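Side-chain contacts in LEOA (PDB 4AUR), which is a bacterial dynamin from enterotoxigenic E. coli that probably binds and hydrolyses GTP through its P-loop GTPase domain: residues A71-K76 with A138-Y143; E305-F310 with E541-S546; R391-I396 with D442-L447. All blocks are in the same frame, centred on the assembly; numbering follows the deposited sequence.

How the contacts relate
After the N-terminal helices 3-30 and 38-51, the chain builds the GTPase sheet, where contact 1 closes a loop of 61 residues between helix 66-74 and strand 140-146. It then enters the long helical part, so contact 1 is complete before contact 2 opens at 305-310, and their centres lie about 69 Å apart. Contact 2 spans 230 residues, tying helix 275-343 to helix 530-544, and the whole of contact 3, which joins helix 368-408 to helix 430-447, falls within that span. Contacts 2 and 3 adjoin, with centres about 14 Å apart: R309 of one makes a salt bridge with D395 of the other, and F310 packs on I396. Four helices are thereby joined.

Contact 1: A71-K76 with A138-Y143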
ATOM      1  N   ALA A  71      25.902 -45.722  12.379  1.00 43.72           N
ATOM      2  CA  ALA A  71      27.354 -45.744  12.203  1.00 40.80           C
ATOM      3  C   ALA A  71      27.717 -45.487  10.742  1.00 39.14           C
ATOM      4  O   ALA A  71      28.582 -44.665  10.441  1.00 38.84           O
ATOM      5  CB  ALA A  71      27.915 -47.078  12.641  1.00 42.32           C
ATOM      6  N   ALA A  72      27.055 -46.189   9.838  1.00 37.43           N
ATOM      7  CA  ALA A  72      27.321 -46.018   8.415  1.00 40.47           C
ATOM      8  C   ALA A  72      27.238 -44.575   8.016  1.00 40.34           C
ATOM      9  O   ALA A  72      28.084 -44.093   7.282  1.00 46.14           O
ATOM     10  CB  ALA A  72      26.320 -46.803   7.586  1.00 43.72           C
ATOM     11  N   TRP A  73      26.201 -43.899   8.504  1.00 41.09           N
ATOM     12  CA  TRP A  73      25.839 -42.559   8.064  1.00 37.15           C
ATOM     13  C   TRP A  73      26.789 -41.536   8.619  1.00 38.77           C
ATOM     14  O   TRP A  73      27.236 -40.648   7.900  1.00 42.68           O
ATOM     15  CB  TRP A  73      24.428 -42.255   8.531  1.00 35.76           C
ATOM     16  CG  TRP A  73      24.007 -40.839   8.359  1.00 33.69           C
ATOM     17  CD1 TRP A  73      23.764 -40.188   7.190  1.00 32.84           C
ATOM     18  CD2 TRP A  73      23.720 -39.926   9.391  1.00 31.47           C
ATOM     19  NE1 TRP A  73      23.358 -38.908   7.431  1.00 31.00           N
ATOM     20  CE2 TRP A  73      23.320 -38.720   8.783  1.00 32.06           C
ATOM     21  CE3 TRP A  73      23.749 -40.004  10.777  1.00 31.82           C
ATOM     22  CZ2 TRP A  73      22.974 -37.597   9.516  1.00 32.21           C
ATOM     23  CZ3 TRP A  73      23.415 -38.875  11.512  1.00 32.05           C
ATOM     24  CH2 TRP A  73      23.035 -37.693  10.880  1.00 32.15           C
ATOM     25  N   LEU A  74      27.078 -41.664   9.909  1.00 40.83           N
ATOM     26  CA  LEU A  74      28.052 -40.815  10.592  1.00 43.84           C
ATOM     27  C   LEU A  74      29.426 -40.879   9.938  1.00 48.59           C
ATOM     28  O   LEU A  74      30.118 -39.857   9.791  1.00 47.23           O
ATOM     29  CB  LEU A  74      28.197 -41.262  12.039  1.00 42.99           C
ATOM     30  CG  LEU A  74      26.943 -40.986  12.850  1.00 44.55           C
ATOM     31  CD1 LEU A  74      26.945 -41.822  14.102  1.00 48.43           C
ATOM     32  CD2 LEU A  74      26.821 -39.520  13.218  1.00 45.98           C
ATOM     33  N   GLY A  75      29.809 -42.105   9.582  1.00 50.24           N
ATOM     34  CA  GLY A  75      31.084 -42.391   8.955  1.00 52.69           C
ATOM     35  C   GLY A  75      31.974 -43.345   9.742  1.00 52.55           C
ATOM     36  O   GLY A  75      32.865 -43.948   9.161  1.00 54.71           O
ATOM     37  N   LYS A  76      31.747 -43.485  11.047  1.00 49.82           N
ATOM     38  CA  LYS A  76      32.650 -44.240  11.903  1.00 51.74           C
ATOM     39  C   LYS A  76      31.969 -45.420  12.580  1.00 53.50           C
ATOM     40  O   LYS A  76      30.833 -45.314  13.021  1.00 52.84           O
ATOM     41  CB  LYS A  76      33.258 -43.327  12.966  1.00 54.62           C
ATOM     42  CG  LYS A  76      34.296 -42.348  12.426  1.00 57.13           C
ATOM     43  CD  LYS A  76      35.587 -42.385  13.235  1.00 61.15           C
ATOM     44  CE  LYS A  76      35.448 -41.713  14.597  1.00 61.82           C
ATOM     45  NZ  LYS A  76      35.417 -40.227  14.473  1.00 62.73           N
ATOM     46  N   ALA A 138      13.942 -33.330  18.086  1.00 24.04           N
ATOM     47  CA  ALA A 138      15.015 -33.843  17.275  1.00 23.94           C
ATOM     48  C   ALA A 138      14.885 -33.321  15.848  1.00 25.38           C
ATOM     49  O   ALA A 138      13.791 -33.028  15.369  1.00 25.08           O
ATOM     50  CB  ALA A 138      14.989 -35.346  17.272  1.00 24.22           C
ATOM     51  N   HIS A 139      16.012 -33.228  15.156  1.00 25.39           N
ATOM     52  CA  HIS A 139      16.050 -32.598  13.863  1.00 24.47           C
ATOM     53  C   HIS A 139      15.887 -33.633  12.773  1.00 25.88           C
ATOM     54  O   HIS A 139      15.536 -33.307  11.636  1.00 26.98           O
ATOM     55  CB  HIS A 139      17.357 -31.875  13.701  1.00 23.92           C
ATOM     56  CG  HIS A 139      17.722 -31.038  14.878  1.00 24.50           C
ATOM     57  ND1 HIS A 139      17.514 -29.681  14.913  1.00 25.26           N
ATOM     58  CD2 HIS A 139      18.306 -31.358  16.055  1.00 24.79           C
ATOM     59  CE1 HIS A 139      17.942 -29.199  16.067  1.00 25.53           C
ATOM     60  NE2 HIS A 139      18.430 -30.197  16.778  1.00 24.94           N
ATOM     61  N   LEU A 140      16.133 -34.886  13.123  1.00 25.90           N
ATOM     62  CA  LEU A 140      16.072 -35.976  12.170  1.00 26.62           C
ATOM     63  C   LEU A 140      15.582 -37.225  12.879  1.00 25.23           C
ATOM     64  O   LEU A 140      15.948 -37.467  14.022  1.00 26.05           O
ATOM     65  CB  LEU A 140      17.467 -36.243  11.618  1.00 27.52           C
ATOM     66  CG  LEU A 140      17.825 -35.756  10.237  1.00 27.93           C
ATOM     67  CD1 LEU A 140      19.243 -36.176   9.885  1.00 28.50           C
ATOM     68  CD2 LEU A 140      16.854 -36.369   9.257  1.00 30.36           C
ATOM     69  N   ILE A 141      14.781 -38.024  12.197  1.00 24.66           N
ATOM     70  CA  ILE A 141      14.272 -39.264  12.765  1.00 24.76           C
ATOM     71  C   ILE A 141      14.468 -40.366  11.752  1.00 24.71           C
ATOM     72  O   ILE A 141      14.003 -40.267  10.641  1.00 25.05           O
ATOM     73  CB  ILE A 141      12.781 -39.129  13.127  1.00 23.61           C
ATOM     74  CG1 ILE A 141      12.584 -37.985  14.116  1.00 21.55           C
ATOM     75  CG2 ILE A 141      12.237 -40.433  13.700  1.00 24.08           C
ATOM     76  CD1 ILE A 141      11.197 -37.914  14.693  1.00 20.98           C
ATOM     77  N   PHE A 142      15.179 -41.409  12.130  1.00 28.24           N
ATOM     78  CA  PHE A 142      15.387 -42.546  11.232  1.00 30.82           C
ATOM     79  C   PHE A 142      14.585 -43.679  11.765  1.00 28.92           C
ATOM     80  O   PHE A 142      14.843 -44.154  12.848  1.00 30.04           O
ATOM     81  CB  PHE A 142      16.844 -43.004  11.189  1.00 32.77           C
ATOM     82  CG  PHE A 142      17.806 -41.993  10.629  1.00 35.34           C
ATOM     83  CD1 PHE A 142      17.391 -40.991   9.763  1.00 35.75           C
ATOM     84  CD2 PHE A 142      19.165 -42.087  10.941  1.00 37.51           C
ATOM     85  CE1 PHE A 142      18.312 -40.088   9.242  1.00 37.02           C
ATOM     86  CE2 PHE A 142      20.083 -41.193  10.419  1.00 36.61           C
ATOM     87  CZ  PHE A 142      19.654 -40.189   9.579  1.00 36.47           C
ATOM     88  N   TYR A 143      13.600 -44.103  11.008  1.00 30.34           N
ATOM     89  CA  TYR A 143      12.865 -45.299  11.358  1.00 30.46           C
ATOM     90  C   TYR A 143      13.400 -46.399  10.466  1.00 30.24           C
ATOM     91  O   TYR A 143      13.113 -46.424   9.275  1.00 29.46           O
ATOM     92  CB  TYR A 143      11.367 -45.094  11.147  1.00 29.77           C
ATOM     93  CG  TYR A 143      10.564 -45.971  12.031  1.00 30.25           C
ATOM     94  CD1 TYR A 143      10.519 -47.339  11.816  1.00 30.77           C
ATOM     95  CD2 TYR A 143       9.899 -45.457  13.117  1.00 30.40           C
ATOM     96  CE1 TYR A 143       9.816 -48.168  12.645  1.00 30.50           C
ATOM     97  CE2 TYR A 143       9.186 -46.279  13.952  1.00 32.41           C
ATOM     98  CZ  TYR A 143       9.148 -47.632  13.701  1.00 32.07           C
ATOM     99  OH  TYR A 143       8.446 -48.452  14.527  1.00 36.65           O
TER
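With CG anti to the backbone N (chi1 170°), W73 extends its indole from helix 66-74 toward strand 140-146, while F142 has CG anti to its carbonyl carbon (chi1 -64°) and sends its ring toward the helix. The two meet as a T-shaped (edge-to-face) pair inside the P-loop NTPase fold of the GTPase domain, where this helix directly follows a probable Walker A loop and the strand is an inner one of the sheet. The edge of F142 faces the six-membered ring of W73: the centroids are 5.2 Å apart and the planes stand at 88°, nearly perpendicular. F142 CE2 lies 3.9 Å from W73 CE3 and F142 CZ 4.0 Å from W73 CE2. No hydrogen bond spans the two segments, so these buried side chains join helix and sheet by apolar and aromatic packing. Helix 250-273 adds to the surroundings through K254, against W73, and A257, against L140. On the sheet side I173 touches both F142 and L140. From two residues back along the strand, L140 approaches the indole obliquely and reaches it with one methyl, CD1, 4.0 Å from W73 CZ2.

Contact 2: E305-F310 with E541-S546; sequences EDMHRF and ELAEKS
M307, a selenomethionine, meets L542 and A543 through the end of its side chain. Its CG is anti to the carbonyl carbon, and the bends at chi2 and chi3 turn the terminal methyl across the face of helix 530-544 to the branch of L542, leaving the selenium nearest A543. The closer half of the contact is buried: CE of M307 lies 3.6 Å from CD2 of L542 and 4.1 Å from its CG, the two side chains crossing at about a right angle. L542 holds its branch there with CG anti to the backbone N (chi1 -164°), and T436 and A440 of helix 430-447 also pack against it. The looser half is at A543, which is partly exposed. Here the selenium of M307 passes beside the backbone, 4.1 Å from A543 N, and the nearest side-chain approach, from M307 SE to A543 CB, is 4.4 Å. These are two helices of the dynamin-like helical domain, 275-343 and 530-544, running roughly antiparallel where they meet, with CA atoms of M307 and A543 6.7 Å apart. On the solvent side, exposed residues such as H308 on one helix and E541 and E544 on segment 541-546 flank the contact without reaching across it. Near the end of helix 530-544, S546 turns its hydroxyl back along the chain: S546 OG donates to L542 O at 2.7 Å, with a C=O...donor angle of 157° and the donor slightly tilted from the carbonyl plane. OD1 of N303, on helix 275-343, is a second polar partner of this hydroxyl, whose one hydrogen cannot fully serve both.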
ATOM      1  N   GLU A 305      -1.110  16.507  -4.492  1.00 39.88           N
ATOM      2  CA  GLU A 305      -1.106  16.838  -5.902  1.00 39.40           C
ATOM      3  C   GLU A 305      -2.325  17.684  -6.267  1.00 39.15           C
ATOM      4  O   GLU A 305      -2.214  18.625  -7.058  1.00 39.95           O
ATOM      5  CB  GLU A 305      -1.028  15.559  -6.738  1.00 42.64           C
ATOM      6  CG  GLU A 305       0.320  14.850  -6.591  1.00 48.28           C
ATOM      7  CD  GLU A 305       0.342  13.397  -7.090  1.00 55.58           C
ATOM      8  OE1 GLU A 305      -0.745  12.837  -7.399  1.00 54.39           O
ATOM      9  OE2 GLU A 305       1.461  12.806  -7.161  1.00 57.19           O
ATOM     10  N   ASP A 306      -3.481  17.349  -5.695  1.00 35.51           N
ATOM     11  CA  ASP A 306      -4.674  18.191  -5.776  1.00 32.92           C
ATOM     12  C   ASP A 306      -4.376  19.622  -5.354  1.00 33.99           C
ATOM     13  O   ASP A 306      -4.821  20.554  -5.999  1.00 33.46           O
ATOM     14  CB  ASP A 306      -5.784  17.690  -4.856  1.00 31.75           C
ATOM     15  CG  ASP A 306      -6.578  16.521  -5.427  1.00 32.45           C
ATOM     16  OD1 ASP A 306      -6.324  16.064  -6.562  1.00 34.34           O
ATOM     17  OD2 ASP A 306      -7.497  16.053  -4.716  1.00 32.76           O
HETATM   18  N   MSE A 307      -3.652  19.820  -4.256  1.00 35.33           N
HETATM   19  CA  MSE A 307      -3.439  21.195  -3.760  1.00 35.59           C
HETATM   20  C   MSE A 307      -2.774  22.011  -4.834  1.00 34.98           C
HETATM   21  O   MSE A 307      -3.164  23.142  -5.072  1.00 34.94           O
HETATM   22  CB  MSE A 307      -2.601  21.303  -2.483  1.00 35.34           C
HETATM   23  CG  MSE A 307      -3.142  20.498  -1.307  1.00 35.24           C
HETATM   24 SE   MSE A 307      -4.840  21.243  -0.650  0.84 36.33          SE
HETATM   25  CE  MSE A 307      -5.926  19.608  -0.833  1.00 37.42           C
ATOM     26  N   HIS A 308      -1.763  21.445  -5.492  1.00 36.74           N
ATOM     27  CA  HIS A 308      -1.067  22.141  -6.561  1.00 38.14           C
ATOM     28  C   HIS A 308      -1.985  22.294  -7.759  1.00 32.59           C
ATOM     29  O   HIS A 308      -2.088  23.367  -8.321  1.00 31.75           O
ATOM     30  CB  HIS A 308       0.268  21.449  -6.902  1.00 45.32           C
ATOM     31  CG  HIS A 308       1.270  21.531  -5.781  1.00 55.07           C
ATOM     32  ND1 HIS A 308       1.832  22.726  -5.370  1.00 58.22           N
ATOM     33  CD2 HIS A 308       1.762  20.581  -4.947  1.00 57.64           C
ATOM     34  CE1 HIS A 308       2.641  22.502  -4.348  1.00 59.23           C
ATOM     35  NE2 HIS A 308       2.612  21.212  -4.069  1.00 58.56           N
ATOM     36  N   ARG A 309      -2.696  21.233  -8.102  1.00 29.94           N
ATOM     37  CA  ARG A 309      -3.764  21.301  -9.078  1.00 28.42           C
ATOM     38  C   ARG A 309      -4.772  22.420  -8.800  1.00 28.33           C
ATOM     39  O   ARG A 309      -5.240  23.059  -9.719  1.00 30.89           O
ATOM     40  CB  ARG A 309      -4.476  19.964  -9.143  1.00 29.25           C
ATOM     41  CG  ARG A 309      -5.702  19.933 -10.029  1.00 32.22           C
ATOM     42  CD  ARG A 309      -6.176  18.507 -10.210  1.00 34.11           C
ATOM     43  NE  ARG A 309      -7.344  18.430 -11.086  1.00 37.59           N
ATOM     44  CZ  ARG A 309      -7.703  17.345 -11.784  1.00 40.28           C
ATOM     45  NH1 ARG A 309      -6.983  16.218 -11.722  1.00 39.27           N
ATOM     46  NH2 ARG A 309      -8.799  17.379 -12.550  1.00 40.02           N
ATOM     47  N   PHE A 310      -5.115  22.672  -7.548  1.00 27.82           N
ATOM     48  CA  PHE A 310      -6.092  23.718  -7.252  1.00 26.71           C
ATOM     49  C   PHE A 310      -5.509  25.103  -7.470  1.00 26.53           C
ATOM     50  O   PHE A 310      -6.222  26.018  -7.814  1.00 25.72           O
ATOM     51  CB  PHE A 310      -6.617  23.627  -5.812  1.00 25.54           C
ATOM     52  CG  PHE A 310      -7.334  22.340  -5.482  1.00 25.28           C
ATOM     53  CD1 PHE A 310      -7.929  21.559  -6.464  1.00 25.10           C
ATOM     54  CD2 PHE A 310      -7.427  21.917  -4.165  1.00 24.68           C
ATOM     55  CE1 PHE A 310      -8.585  20.393  -6.127  1.00 24.43           C
ATOM     56  CE2 PHE A 310      -8.090  20.752  -3.836  1.00 23.55           C
ATOM     57  CZ  PHE A 310      -8.679  20.005  -4.813  1.00 23.81           C
ATOM     58  N   GLU A 541      -6.176  27.073   3.304  1.00 37.61           N
ATOM     59  CA  GLU A 541      -6.372  26.567   4.665  1.00 38.85           C
ATOM     60  C   GLU A 541      -6.282  25.064   4.674  1.00 36.87           C
ATOM     61  O   GLU A 541      -5.610  24.470   5.505  1.00 40.09           O
ATOM     62  CB  GLU A 541      -7.737  26.963   5.223  1.00 41.80           C
ATOM     63  CG  GLU A 541      -7.844  28.396   5.718  1.00 44.70           C
ATOM     64  CD  GLU A 541      -9.123  28.636   6.523  1.00 51.28           C
ATOM     65  OE1 GLU A 541     -10.228  28.640   5.930  1.00 49.70           O
ATOM     66  OE2 GLU A 541      -9.025  28.808   7.764  1.00 58.99           O
ATOM     67  N   LEU A 542      -6.964  24.442   3.741  1.00 35.00           N
ATOM     68  CA  LEU A 542      -6.875  23.003   3.611  1.00 35.42           C
ATOM     69  C   LEU A 542      -5.426  22.502   3.487  1.00 35.66           C
ATOM     70  O   LEU A 542      -5.111  21.387   3.905  1.00 35.09           O
ATOM     71  CB  LEU A 542      -7.680  22.547   2.409  1.00 33.75           C
ATOM     72  CG  LEU A 542      -7.961  21.064   2.404  1.00 34.93           C
ATOM     73  CD1 LEU A 542      -8.781  20.688   3.620  1.00 37.03           C
ATOM     74  CD2 LEU A 542      -8.725  20.702   1.157  1.00 36.40           C
ATOM     75  N   ALA A 543      -4.554  23.321   2.906  1.00 34.54           N
ATOM     76  CA  ALA A 543      -3.164  22.943   2.734  1.00 35.92           C
ATOM     77  C   ALA A 543      -2.507  22.828   4.090  1.00 35.27           C
ATOM     78  O   ALA A 543      -1.799  21.871   4.355  1.00 36.80           O
ATOM     79  CB  ALA A 543      -2.426  23.971   1.881  1.00 35.86           C
ATOM     80  N   GLU A 544      -2.765  23.805   4.944  1.00 36.10           N
ATOM     81  CA  GLU A 544      -2.159  23.875   6.268  1.00 38.93           C
ATOM     82  C   GLU A 544      -2.575  22.720   7.167  1.00 35.67           C
ATOM     83  O   GLU A 544      -1.777  22.218   7.915  1.00 32.22           O
ATOM     84  CB  GLU A 544      -2.539  25.194   6.954  1.00 43.90           C
ATOM     85  CG  GLU A 544      -1.954  26.440   6.286  1.00 49.08           C
ATOM     86  CD  GLU A 544      -2.405  27.746   6.947  1.00 57.42           C
ATOM     87  OE1 GLU A 544      -3.560  27.820   7.454  1.00 61.02           O
ATOM     88  OE2 GLU A 544      -1.603  28.713   6.944  1.00 59.82           O
ATOM     89  N   LYS A 545      -3.838  22.320   7.081  1.00 37.77           N
ATOM     90  CA  LYS A 545      -4.395  21.237   7.892  1.00 37.49           C
ATOM     91  C   LYS A 545      -3.897  19.873   7.452  1.00 36.62           C
ATOM     92  O   LYS A 545      -4.144  18.860   8.102  1.00 33.15           O
ATOM     93  CB  LYS A 545      -5.915  21.244   7.784  1.00 40.63           C
ATOM     94  CG  LYS A 545      -6.589  22.514   8.273  1.00 42.81           C
ATOM     95  CD  LYS A 545      -8.102  22.328   8.342  1.00 47.62           C
ATOM     96  CE  LYS A 545      -8.759  23.432   9.163  1.00 50.82           C
ATOM     97  NZ  LYS A 545      -8.457  24.789   8.615  1.00 51.67           N
ATOM     98  N   SER A 546      -3.186  19.854   6.335  1.00 38.57           N
ATOM     99  CA  SER A 546      -2.671  18.620   5.788  1.00 39.29           C
ATOM    100  C   SER A 546      -1.291  18.256   6.319  1.00 40.12           C
ATOM    101  O   SER A 546      -0.759  17.226   5.969  1.00 39.32           O
ATOM    102  CB  SER A 546      -2.674  18.719   4.271  1.00 39.52           C
ATOM    103  OG  SER A 546      -4.010  18.957   3.813  1.00 39.43           O
TER

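Contact 3: R391-I396 with D442-L447; sequences RLSDDI and DTIGKL
I444 of helix 430-447 packs against S393 and I396 of helix 368-408 in a small, buried helix-to-helix contact that is mainly apolar and has no hydrogen bond between the two segments. One isoleucine supplies the whole of one side. Its methyl CD1 meets CG2 of I396, and its other branch, CG2 of I444, lies 3.8 Å from OG of S393. The division follows from the rotamer of I444: CG1 is anti to the carbonyl carbon (chi1 -72°) and carries CD1 to I396, whereas CG2, anti to the backbone N, is turned to the serine one helical turn earlier on helix 368-408. The side chains of I396 and I444 cross at about a right angle, methyl against methyl. Both helices belong to the dynamin-like helical domain and run in broadly opposite directions here, with CA atoms of S393 and I444 6.9 Å apart. A third helix, 530-544, borders the pair: its M535 touches S393 and L392, and its V538 and Q534 reach T443 and L447. The polar end of S393 is not left to the isoleucine methyl, since its OG is hydrogen-bonded to OG1 of T448, just beyond helix 430-447. T448 OG1 is in turn hydrogen-bonded to the carbonyl O of I444.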
ATOM      1  N   ARG A 391     -16.660  26.590 -13.130  1.00 31.28           N
ATOM      2  CA  ARG A 391     -15.859  25.454 -13.570  1.00 31.93           C
ATOM      3  C   ARG A 391     -14.714  25.175 -12.613  1.00 31.53           C
ATOM      4  O   ARG A 391     -14.275  24.039 -12.485  1.00 33.60           O
ATOM      5  CB  ARG A 391     -15.306  25.670 -14.972  1.00 35.53           C
ATOM      6  CG  ARG A 391     -16.299  25.276 -16.048  1.00 39.53           C
ATOM      7  CD  ARG A 391     -15.742  25.445 -17.454  1.00 42.74           C
ATOM      8  NE  ARG A 391     -16.110  26.744 -18.016  1.00 44.59           N
ATOM      9  CZ  ARG A 391     -15.280  27.763 -18.205  1.00 45.50           C
ATOM     10  NH1 ARG A 391     -13.978  27.676 -17.895  1.00 44.00           N
ATOM     11  NH2 ARG A 391     -15.771  28.885 -18.712  1.00 44.63           N
ATOM     12  N   LEU A 392     -14.231  26.207 -11.943  1.00 29.48           N
ATOM     13  CA  LEU A 392     -13.184  26.035 -10.975  1.00 28.72           C
ATOM     14  C   LEU A 392     -13.734  25.335  -9.736  1.00 28.35           C
ATOM     15  O   LEU A 392     -13.115  24.414  -9.236  1.00 29.65           O
ATOM     16  CB  LEU A 392     -12.543  27.387 -10.628  1.00 28.36           C
ATOM     17  CG  LEU A 392     -11.816  27.552  -9.293  1.00 27.59           C
ATOM     18  CD1 LEU A 392     -10.640  26.598  -9.186  1.00 27.78           C
ATOM     19  CD2 LEU A 392     -11.357  28.993  -9.170  1.00 27.19           C
ATOM     20  N   SER A 393     -14.878  25.782  -9.237  1.00 27.60           N
ATOM     21  CA  SER A 393     -15.523  25.155  -8.100  1.00 26.66           C
ATOM     22  C   SER A 393     -15.796  23.699  -8.409  1.00 29.10           C
ATOM     23  O   SER A 393     -15.616  22.855  -7.559  1.00 29.72           O
ATOM     24  CB  SER A 393     -16.838  25.862  -7.785  1.00 26.89           C
ATOM     25  OG  SER A 393     -17.707  25.069  -6.996  1.00 26.52           O
ATOM     26  N   ASP A 394     -16.214  23.396  -9.627  1.00 31.26           N
ATOM     27  CA  ASP A 394     -16.520  22.019  -9.986  1.00 35.05           C
ATOM     28  C   ASP A 394     -15.295  21.087 -10.024  1.00 33.83           C
ATOM     29  O   ASP A 394     -15.426  19.873  -9.829  1.00 31.06           O
ATOM     30  CB  ASP A 394     -17.304  21.959 -11.309  1.00 39.46           C
ATOM     31  CG  ASP A 394     -18.745  22.483 -11.167  1.00 47.37           C
ATOM     32  OD1 ASP A 394     -19.171  22.821 -10.025  1.00 49.16           O
ATOM     33  OD2 ASP A 394     -19.455  22.560 -12.200  1.00 55.73           O
ATOM     34  N   ASP A 395     -14.109  21.622 -10.268  1.00 33.53           N
ATOM     35  CA  ASP A 395     -12.949  20.748 -10.282  1.00 34.75           C
ATOM     36  C   ASP A 395     -12.448  20.523  -8.881  1.00 31.64           C
ATOM     37  O   ASP A 395     -12.158  19.415  -8.488  1.00 30.56           O
ATOM     38  CB  ASP A 395     -11.810  21.282 -11.116  1.00 37.18           C
ATOM     39  CG  ASP A 395     -10.764  20.231 -11.351  1.00 39.21           C
ATOM     40  OD1 ASP A 395     -11.170  19.090 -11.645  1.00 41.50           O
ATOM     41  OD2 ASP A 395      -9.556  20.520 -11.226  1.00 44.06           O
ATOM     42  N   ILE A 396     -12.343  21.589  -8.124  1.00 30.08           N
ATOM     43  CA  ILE A 396     -11.999  21.453  -6.735  1.00 28.37           C
ATOM     44  C   ILE A 396     -12.958  20.465  -6.098  1.00 28.43           C
ATOM     45  O   ILE A 396     -12.549  19.532  -5.437  1.00 28.76           O
ATOM     46  CB  ILE A 396     -12.064  22.796  -6.015  1.00 26.57           C
ATOM     47  CG1 ILE A 396     -10.919  23.671  -6.493  1.00 26.08           C
ATOM     48  CG2 ILE A 396     -11.968  22.572  -4.517  1.00 27.45           C
ATOM     49  CD1 ILE A 396     -11.023  25.107  -6.066  1.00 27.83           C
ATOM     50  N   ASP A 442     -17.716  21.746   1.664  1.00 34.22           N
ATOM     51  CA  ASP A 442     -18.938  22.432   2.044  1.00 38.24           C
ATOM     52  C   ASP A 442     -18.787  23.936   1.944  1.00 37.65           C
ATOM     53  O   ASP A 442     -19.663  24.593   1.397  1.00 39.58           O
ATOM     54  CB  ASP A 442     -19.381  22.055   3.461  1.00 41.09           C
ATOM     55  CG  ASP A 442     -20.259  20.828   3.479  1.00 45.43           C
ATOM     56  OD1 ASP A 442     -20.463  20.226   2.390  1.00 47.08           O
ATOM     57  OD2 ASP A 442     -20.739  20.466   4.584  1.00 51.52           O
ATOM     58  N   THR A 443     -17.687  24.469   2.474  1.00 33.39           N
ATOM     59  CA  THR A 443     -17.415  25.876   2.377  1.00 31.87           C
ATOM     60  C   THR A 443     -17.382  26.313   0.924  1.00 31.83           C
ATOM     61  O   THR A 443     -17.768  27.419   0.619  1.00 34.34           O
ATOM     62  CB  THR A 443     -16.096  26.229   3.061  1.00 31.25           C
ATOM     63  OG1 THR A 443     -16.134  25.709   4.383  1.00 33.00           O
ATOM     64  CG2 THR A 443     -15.889  27.732   3.141  1.00 29.93           C
ATOM     65  N   ILE A 444     -16.970  25.435   0.025  1.00 31.79           N
ATOM     66  CA  ILE A 444     -16.910  25.769  -1.401  1.00 33.52           C
ATOM     67  C   ILE A 444     -18.253  25.696  -2.113  1.00 37.80           C
ATOM     68  O   ILE A 444     -18.503  26.459  -3.049  1.00 36.99           O
ATOM     69  CB  ILE A 444     -15.876  24.886  -2.114  1.00 31.90           C
ATOM     70  CG1 ILE A 444     -14.489  25.368  -1.676  1.00 30.66           C
ATOM     71  CG2 ILE A 444     -16.055  24.906  -3.632  1.00 31.18           C
ATOM     72  CD1 ILE A 444     -13.335  24.658  -2.315  1.00 31.11           C
ATOM     73  N   GLY A 445     -19.113  24.789  -1.664  1.00 42.57           N
ATOM     74  CA  GLY A 445     -20.462  24.681  -2.192  1.00 45.40           C
ATOM     75  C   GLY A 445     -21.380  25.818  -1.767  1.00 45.97           C
ATOM     76  O   GLY A 445     -22.457  25.959  -2.322  1.00 45.75           O
ATOM     77  N   LYS A 446     -20.963  26.610  -0.778  1.00 48.28           N
ATOM     78  CA  LYS A 446     -21.714  27.790  -0.340  1.00 53.09           C
ATOM     79  C   LYS A 446     -21.157  29.065  -0.952  1.00 52.14           C
ATOM     80  O   LYS A 446     -21.893  30.013  -1.159  1.00 55.63           O
ATOM     81  CB  LYS A 446     -21.715  27.923   1.187  1.00 60.78           C
ATOM     82  CG  LYS A 446     -22.026  29.342   1.670  1.00 69.00           C
ATOM     83  CD  LYS A 446     -22.348  29.411   3.159  1.00 78.44           C
ATOM     84  CE  LYS A 446     -22.976  30.756   3.538  1.00 79.82           C
ATOM     85  NZ  LYS A 446     -23.642  30.724   4.875  1.00 76.28           N
ATOM     86  N   LEU A 447     -19.858  29.110  -1.210  1.00 49.50           N
ATOM     87  CA  LEU A 447     -19.282  30.240  -1.921  1.00 48.54           C
ATOM     88  C   LEU A 447     -19.880  30.335  -3.318  1.00 48.10           C
ATOM     89  O   LEU A 447     -20.358  31.390  -3.712  1.00 52.81           O
ATOM     90  CB  LEU A 447     -17.764  30.101  -2.033  1.00 47.65           C
ATOM     91  CG  LEU A 447     -17.016  30.172  -0.710  1.00 48.05           C
ATOM     92  CD1 LEU A 447     -15.532  29.947  -0.948  1.00 48.41           C
ATOM     93  CD2 LEU A 447     -17.270  31.486   0.022  1.00 49.03           C
TER